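Local coordinates for KaiC-like domain-containing protein (PDB 2EKD) that is of unknown function but probably belongs, as a KaiC-like protein, to the P-loop NTPase clan and assembles with further copies of itself, at residues M139-V144 with E172-S177; G15-V20 with A151-N156; T176-I181 with I188-K193. One frame throughout, in Å; residues are numbered along the deposited sequence.

Contact 1 (M139-V144 with E172-S177); sequences MVSNYV and EEVVTS
Val-140, Ser-141 and Val-144 meet Val-174, Val-175 and Thr-176 through van der Waals packing alone. No hydrogen bond passes between 139-144 and 172-177. The closest carbon pair is Ser-141 CB on Val-174 CB, 3.7 Å apart, where the two helix ends come nearest. Ser-141 OG lies between its own backbone N and carbonyl carbon (chi1 62°). There it bonds to Lys-138 O and to Glu-54 of a second subunit, while its CB does the packing. Val-140 CG1 touches two methyls, 4.2 Å from Val-174 CG2 and 4.3 Å from Val-175 CG1. Further along, Val-144 CG1 touches Thr-176 CG2 at 3.9 Å, and the two side chains pass alongside one another, running opposite ways. Val-144 CG2 packs against Val-174 O, 3.5 Å away. The hydroxyl of Thr-176 looks to other partners: OG1 bonds to Thr-17 N and Glu-16 OE1. A type I turn runs from Ser-141 to Val-144; in 172-177 the backbone turns out of helical angles at Val-175. The contact thus joins the C-terminal ends of helices 130-141 and 165-174, and Val-140, Val-144 and Val-175 all rest on Thr-17 of strand 17-22.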
# COMPACT_ATOMS: atom_id res chain seq x y z
N MSE F 139 -20.47 20.13 3.82
CA MSE F 139 -21.34 20.79 2.87
C MSE F 139 -22.53 19.88 2.56
O MSE F 139 -23.65 20.35 2.38
CB MSE F 139 -20.54 21.12 1.60
CG MSE F 139 -21.36 21.52 0.39
SE MSE F 139 -20.37 22.31 -0.93
CE MSE F 139 -18.90 21.31 -0.95
N VAL F 140 -22.29 18.58 2.51
CA VAL F 140 -23.37 17.65 2.24
C VAL F 140 -24.25 17.44 3.47
O VAL F 140 -25.47 17.43 3.37
CB VAL F 140 -22.84 16.27 1.77
CG1 VAL F 140 -24.01 15.30 1.59
CG2 VAL F 140 -22.07 16.42 0.45
N SER F 141 -23.65 17.28 4.64
CA SER F 141 -24.45 17.06 5.84
C SER F 141 -25.24 18.28 6.31
O SER F 141 -26.24 18.12 7.00
CB SER F 141 -23.57 16.53 6.98
OG SER F 141 -22.59 17.47 7.34
N ASN F 142 -24.81 19.48 5.94
CA ASN F 142 -25.52 20.69 6.36
C ASN F 142 -26.92 20.83 5.75
O ASN F 142 -27.76 21.54 6.30
CB ASN F 142 -24.71 21.95 6.05
CG ASN F 142 -23.52 22.14 6.98
OD1 ASN F 142 -23.58 21.80 8.16
ND2 ASN F 142 -22.44 22.71 6.45
N TYR F 143 -27.17 20.17 4.63
CA TYR F 143 -28.47 20.28 3.98
C TYR F 143 -29.35 19.05 4.16
O TYR F 143 -30.47 19.01 3.65
CB TYR F 143 -28.28 20.58 2.50
CG TYR F 143 -27.59 21.91 2.28
CD1 TYR F 143 -28.24 23.11 2.60
CD2 TYR F 143 -26.27 21.96 1.84
CE1 TYR F 143 -27.57 24.33 2.48
CE2 TYR F 143 -25.60 23.16 1.73
CZ TYR F 143 -26.25 24.34 2.05
OH TYR F 143 -25.57 25.53 1.94
N VAL F 144 -28.84 18.05 4.88
CA VAL F 144 -29.62 16.85 5.14
C VAL F 144 -30.80 17.25 6.02
O VAL F 144 -30.63 17.80 7.10
CB VAL F 144 -28.77 15.79 5.88
CG1 VAL F 144 -29.65 14.61 6.29
CG2 VAL F 144 -27.65 15.30 4.98
N GLU F 172 -20.92 8.36 3.22
CA GLU F 172 -21.99 7.38 3.32
C GLU F 172 -22.69 7.49 4.67
O GLU F 172 -23.87 7.18 4.80
CB GLU F 172 -21.45 5.96 3.12
CG GLU F 172 -20.75 5.74 1.78
CD GLU F 172 -20.51 4.27 1.45
OE1 GLU F 172 -20.11 3.51 2.36
OE2 GLU F 172 -20.70 3.87 0.29
N GLU F 173 -21.96 7.97 5.67
CA GLU F 173 -22.50 8.14 7.01
C GLU F 173 -23.53 9.28 7.12
O GLU F 173 -24.59 9.11 7.71
CB GLU F 173 -21.37 8.39 8.01
CG GLU F 173 -21.84 8.42 9.47
CD GLU F 173 -20.74 8.78 10.46
OE1 GLU F 173 -19.58 8.31 10.30
OE2 GLU F 173 -21.03 9.52 11.42
N VAL F 174 -23.20 10.44 6.55
CA VAL F 174 -24.07 11.60 6.64
C VAL F 174 -25.33 11.59 5.80
O VAL F 174 -26.28 12.32 6.10
CB VAL F 174 -23.30 12.90 6.35
CG1 VAL F 174 -22.11 13.03 7.30
CG2 VAL F 174 -22.84 12.92 4.90
N VAL F 175 -25.37 10.78 4.74
CA VAL F 175 -26.56 10.74 3.91
C VAL F 175 -27.62 9.83 4.52
O VAL F 175 -27.32 9.01 5.39
CB VAL F 175 -26.22 10.27 2.46
CG1 VAL F 175 -25.18 11.21 1.85
CG2 VAL F 175 -25.72 8.82 2.47
N THR F 176 -28.87 9.98 4.08
CA THR F 176 -29.98 9.18 4.59
C THR F 176 -30.23 7.89 3.81
O THR F 176 -30.78 6.93 4.34
CB THR F 176 -31.30 10.00 4.64
OG1 THR F 176 -31.54 10.60 3.35
CG2 THR F 176 -31.22 11.09 5.69
N SER F 177 -29.84 7.87 2.54
CA SER F 177 -30.01 6.68 1.71
C SER F 177 -28.84 6.55 0.75
O SER F 177 -28.26 7.54 0.31
CB SER F 177 -31.31 6.74 0.89
OG SER F 177 -32.44 6.30 1.65

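Contact 2 (G15-V20 with A151-N156)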
# COMPACT_ATOMS: atom_id res chain seq x y z
N GLY F 15 -36.48 15.92 2.23
CA GLY F 15 -35.45 16.20 3.21
C GLY F 15 -34.31 15.20 3.14
O GLY F 15 -33.26 15.42 3.75
N GLU F 16 -34.50 14.10 2.42
CA GLU F 16 -33.44 13.10 2.31
C GLU F 16 -32.29 13.51 1.41
O GLU F 16 -32.45 14.29 0.47
CB GLU F 16 -33.97 11.76 1.78
CG GLU F 16 -34.64 10.87 2.81
CD GLU F 16 -34.65 9.40 2.39
OE1 GLU F 16 -33.56 8.78 2.34
OE2 GLU F 16 -35.74 8.86 2.11
N THR F 17 -31.12 12.96 1.71
CA THR F 17 -29.95 13.18 0.89
C THR F 17 -29.60 11.75 0.47
O THR F 17 -29.27 10.90 1.30
CB THR F 17 -28.79 13.81 1.66
OG1 THR F 17 -29.14 15.16 2.01
CG2 THR F 17 -27.53 13.84 0.79
N VAL F 18 -29.70 11.50 -0.83
CA VAL F 18 -29.43 10.18 -1.38
C VAL F 18 -28.12 10.15 -2.14
O VAL F 18 -27.91 10.91 -3.09
CB VAL F 18 -30.57 9.75 -2.32
CG1 VAL F 18 -30.42 8.29 -2.69
CG2 VAL F 18 -31.92 10.01 -1.66
N LEU F 19 -27.23 9.26 -1.73
CA LEU F 19 -25.96 9.12 -2.40
C LEU F 19 -26.16 8.08 -3.50
O LEU F 19 -26.62 6.97 -3.24
CB LEU F 19 -24.90 8.65 -1.40
CG LEU F 19 -23.43 8.74 -1.83
CD1 LEU F 19 -23.07 10.17 -2.23
CD2 LEU F 19 -22.56 8.27 -0.66
N VAL F 20 -25.84 8.46 -4.74
CA VAL F 20 -25.96 7.56 -5.88
C VAL F 20 -24.54 7.22 -6.34
O VAL F 20 -23.88 8.02 -7.01
CB VAL F 20 -26.72 8.23 -7.05
CG1 VAL F 20 -26.82 7.28 -8.23
CG2 VAL F 20 -28.11 8.66 -6.58
N ALA F 151 -32.35 15.44 -2.45
CA ALA F 151 -31.11 15.54 -3.21
C ALA F 151 -30.54 14.17 -3.58
O ALA F 151 -30.55 13.23 -2.78
CB ALA F 151 -30.08 16.33 -2.41
N PHE F 152 -30.05 14.07 -4.81
CA PHE F 152 -29.45 12.84 -5.31
C PHE F 152 -28.02 13.17 -5.72
O PHE F 152 -27.80 13.77 -6.77
CB PHE F 152 -30.21 12.31 -6.53
CG PHE F 152 -31.57 11.74 -6.22
CD1 PHE F 152 -31.71 10.43 -5.77
CD2 PHE F 152 -32.71 12.53 -6.36
CE1 PHE F 152 -32.97 9.91 -5.47
CE2 PHE F 152 -33.97 12.01 -6.06
CZ PHE F 152 -34.10 10.70 -5.62
N TYR F 153 -27.04 12.81 -4.89
CA TYR F 153 -25.65 13.08 -5.21
C TYR F 153 -25.05 11.94 -6.02
O TYR F 153 -24.80 10.86 -5.48
CB TYR F 153 -24.81 13.27 -3.94
CG TYR F 153 -25.01 14.58 -3.21
CD1 TYR F 153 -26.16 14.83 -2.46
CD2 TYR F 153 -24.02 15.56 -3.25
CE1 TYR F 153 -26.31 16.02 -1.75
CE2 TYR F 153 -24.16 16.75 -2.55
CZ TYR F 153 -25.30 16.98 -1.81
OH TYR F 153 -25.42 18.17 -1.12
N PHE F 154 -24.84 12.18 -7.31
CA PHE F 154 -24.25 11.18 -8.20
C PHE F 154 -22.74 11.25 -8.01
O PHE F 154 -22.12 12.25 -8.38
CB PHE F 154 -24.57 11.49 -9.66
CG PHE F 154 -25.95 11.08 -10.09
CD1 PHE F 154 -27.07 11.70 -9.57
CD2 PHE F 154 -26.11 10.09 -11.05
CE1 PHE F 154 -28.35 11.35 -10.00
CE2 PHE F 154 -27.39 9.73 -11.50
CZ PHE F 154 -28.51 10.37 -10.97
N VAL F 155 -22.14 10.21 -7.44
CA VAL F 155 -20.70 10.21 -7.23
C VAL F 155 -20.04 8.97 -7.81
O VAL F 155 -20.57 7.87 -7.72
CB VAL F 155 -20.34 10.29 -5.73
CG1 VAL F 155 -21.03 11.50 -5.08
CG2 VAL F 155 -20.73 8.99 -5.03
N ASN F 156 -18.88 9.17 -8.43
CA ASN F 156 -18.11 8.07 -8.97
C ASN F 156 -17.38 7.53 -7.74
O ASN F 156 -16.40 8.10 -7.29
CB ASN F 156 -17.10 8.57 -10.01
CG ASN F 156 -16.36 7.44 -10.67
OD1 ASN F 156 -15.88 6.53 -10.00
ND2 ASN F 156 -16.23 7.49 -11.99
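Val-18 and Val-20 pack beside Phe-152 and Phe-154 on one face of two neighbouring parallel strands, in the middle of the central sheet of an alpha/beta fold consistent with the P-loop NTPase clan. Val-18 CB lies 3.7 Å from Phe-152 CD1, the two side chains side by side. Val-20 uses one methyl for each ring. With CG1 anti to the backbone N (chi1 180°), that methyl sits over one face of Phe-154, a CH-pi contact 4.2 Å from the ring centroid. CG2 instead meets the edge of Phe-152. An alanine in place of Val-18 would probably leave a gap beside Phe-152 CD1 and CE1 and give the ring more freedom to turn. Helix 29-37 covers the Val-20 and Phe-154 end of this face, and Phe-12 packs on Val-18 and edge-to-face on Phe-152.

Thr-17, Leu-19, Ala-151 and Tyr-153 point to the other face. Thr-17 CG2 approaches the Tyr-153 ring obliquely, 3.6 Å from CE1. Leu-19 CD1 reaches Val-155 CG1 at 3.7 Å, the two side chains roughly perpendicular.

Between the faces runs a ladder of five backbone hydrogen bonds, from Ala-151 N to Glu-16 O through to Val-155 N to Val-20 O. At the polar end, the Glu-16 carboxylate serves the neighbouring segment instead: OE1 bonds to Ser-177 OG and Thr-176 OG1. One rung approaches its acceptor from above: Val-20 N bonds to Tyr-153 O at 2.7 Å, straight at the hydrogen (167°) but 35° out of the carbonyl plane.

Contact 3 (T176-I181 with I188-K193)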
# COMPACT_ATOMS: atom_id res chain seq x y z
N THR F 176 -28.87 9.98 4.08
CA THR F 176 -29.98 9.18 4.59
C THR F 176 -30.23 7.89 3.81
O THR F 176 -30.78 6.93 4.34
CB THR F 176 -31.30 10.00 4.64
OG1 THR F 176 -31.54 10.60 3.35
CG2 THR F 176 -31.22 11.09 5.69
N SER F 177 -29.84 7.87 2.54
CA SER F 177 -30.01 6.68 1.71
C SER F 177 -28.84 6.55 0.75
O SER F 177 -28.26 7.54 0.31
CB SER F 177 -31.31 6.74 0.89
OG SER F 177 -32.44 6.30 1.65
N ILE F 178 -28.49 5.31 0.44
CA ILE F 178 -27.40 5.05 -0.49
C ILE F 178 -27.84 4.06 -1.56
O ILE F 178 -28.38 3.00 -1.25
CB ILE F 178 -26.17 4.46 0.22
CG1 ILE F 178 -25.64 5.45 1.27
CG2 ILE F 178 -25.09 4.12 -0.81
CD1 ILE F 178 -24.51 4.91 2.14
N LEU F 179 -27.63 4.44 -2.81
CA LEU F 179 -27.96 3.59 -3.94
C LEU F 179 -26.67 3.27 -4.67
O LEU F 179 -25.79 4.13 -4.81
CB LEU F 179 -28.90 4.30 -4.92
CG LEU F 179 -30.30 4.68 -4.42
CD1 LEU F 179 -31.10 5.30 -5.56
CD2 LEU F 179 -31.01 3.44 -3.88
N GLU F 180 -26.53 2.03 -5.11
CA GLU F 180 -25.33 1.66 -5.85
C GLU F 180 -25.75 1.05 -7.18
O GLU F 180 -26.46 0.04 -7.21
CB GLU F 180 -24.47 0.68 -5.06
CG GLU F 180 -22.99 0.80 -5.44
CD GLU F 180 -22.10 -0.25 -4.79
OE1 GLU F 180 -22.28 -0.54 -3.58
OE2 GLU F 180 -21.21 -0.78 -5.50
N ILE F 181 -25.32 1.67 -8.27
CA ILE F 181 -25.65 1.17 -9.59
C ILE F 181 -24.75 0.01 -9.99
O ILE F 181 -23.52 0.11 -9.93
CB ILE F 181 -25.50 2.27 -10.66
CG1 ILE F 181 -26.43 3.44 -10.34
CG2 ILE F 181 -25.83 1.68 -12.03
CD1 ILE F 181 -26.36 4.57 -11.35
N ILE F 188 -29.91 -0.97 -2.98
CA ILE F 188 -30.22 -0.01 -1.93
C ILE F 188 -29.40 -0.42 -0.72
O ILE F 188 -29.85 -1.22 0.10
CB ILE F 188 -31.72 -0.05 -1.59
CG1 ILE F 188 -32.53 0.31 -2.84
CG2 ILE F 188 -32.02 0.92 -0.44
CD1 ILE F 188 -34.02 0.20 -2.69
N LYS F 189 -28.18 0.10 -0.63
CA LYS F 189 -27.27 -0.21 0.47
C LYS F 189 -27.75 0.34 1.81
O LYS F 189 -27.44 -0.23 2.85
CB LYS F 189 -25.87 0.36 0.18
CG LYS F 189 -25.09 -0.38 -0.88
CD LYS F 189 -23.82 0.39 -1.28
CE LYS F 189 -22.91 0.64 -0.09
NZ LYS F 189 -21.66 1.36 -0.48
N LYS F 190 -28.47 1.45 1.78
CA LYS F 190 -28.96 2.06 3.02
C LYS F 190 -30.27 2.78 2.75
O LYS F 190 -30.49 3.29 1.65
CB LYS F 190 -27.93 3.04 3.60
CG LYS F 190 -28.31 3.54 4.99
CD LYS F 190 -27.20 4.31 5.71
CE LYS F 190 -27.03 5.73 5.19
NZ LYS F 190 -26.21 6.57 6.11
N SER F 191 -31.13 2.82 3.75
CA SER F 191 -32.41 3.49 3.58
C SER F 191 -33.08 3.80 4.92
O SER F 191 -32.82 3.18 5.94
CB SER F 191 -33.32 2.60 2.74
OG SER F 191 -34.60 3.22 2.61
N ILE F 192 -33.94 4.84 4.91
CA ILE F 192 -34.73 5.14 6.09
C ILE F 192 -35.83 4.09 6.28
O ILE F 192 -36.29 3.80 7.38
CB ILE F 192 -35.37 6.51 5.89
CG1 ILE F 192 -34.34 7.62 6.06
CG2 ILE F 192 -36.47 6.73 6.95
CD1 ILE F 192 -34.92 9.00 5.73
N LYS F 193 -36.28 3.55 5.13
CA LYS F 193 -37.33 2.54 5.15
C LYS F 193 -36.74 1.13 5.15
O LYS F 193 -36.38 0.58 4.12
CB LYS F 193 -38.20 2.76 3.90
CG LYS F 193 -38.67 4.21 3.80
CD LYS F 193 -39.51 4.49 2.55
CE LYS F 193 -39.88 5.97 2.43
NZ LYS F 193 -40.76 6.18 1.28
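Ile-178 is gripped by Lys-189 and Lys-190, which both face it in a classic beta bulge of the hairpin formed by strands 177-182 and 185-190. Ile-178 N gives a 3.1 Å hydrogen bond to Lys-190 O. Ile-178 O receives two weak bonds, from the backbone N of Lys-189 and of Lys-190. The aliphatic parts of both lysines pack on the isoleucine: Ile-178 CG2 lies 4.0 Å from Lys-189 CB, and Ile-178 CD1 lies 4.0 Å from Lys-190 CE. Lys-190 NZ is held by Glu-172 O and Val-175 O at the end of helix 165-174, and by Gly-24 O of a second subunit. On the other face Leu-179 CD2 meets Ile-188 CG1 at 3.6 Å, side by side. Near the start of the strand, Thr-176 CB touches Ile-192 CD1 at 3.9 Å.

The partly exposed side, at Glu-180 and Lys-189, is looser. Within the two segments Lys-189 NZ reaches Glu-180 OE1 at 3.7 Å, a long salt bridge. Its stronger partners are Glu-172 and Glu-21, so three carboxylates probably share this charge. Strand 177-182 lies between its antiparallel hairpin partner 185-190 and the parallel strand 17-22.

The three contacts meet around strands 17-22 and 177-182, which are neighbours in one sheet. Contacts 1 and 2 have centres about 8 Å apart, and contacts 2 and 3 about 9 Å. Contacts 1 and 3, with centres about 12 Å apart, share Thr-176 and Ser-177, where helix 165-174 passes into strand 177-182. Leu-19 joins all three: its N bonds to Ser-177 O at 2.9 Å, and its O accepts from Leu-179 N at 2.8 Å. Packing adds to these bonds. Val-144 CG2 of contact 1 lies 3.3 Å from Thr-17 OG1 of contact 2, and Glu-172 CB lies 3.4 Å from Ile-178 CD1 of contact 3. All three also touch a second subunit.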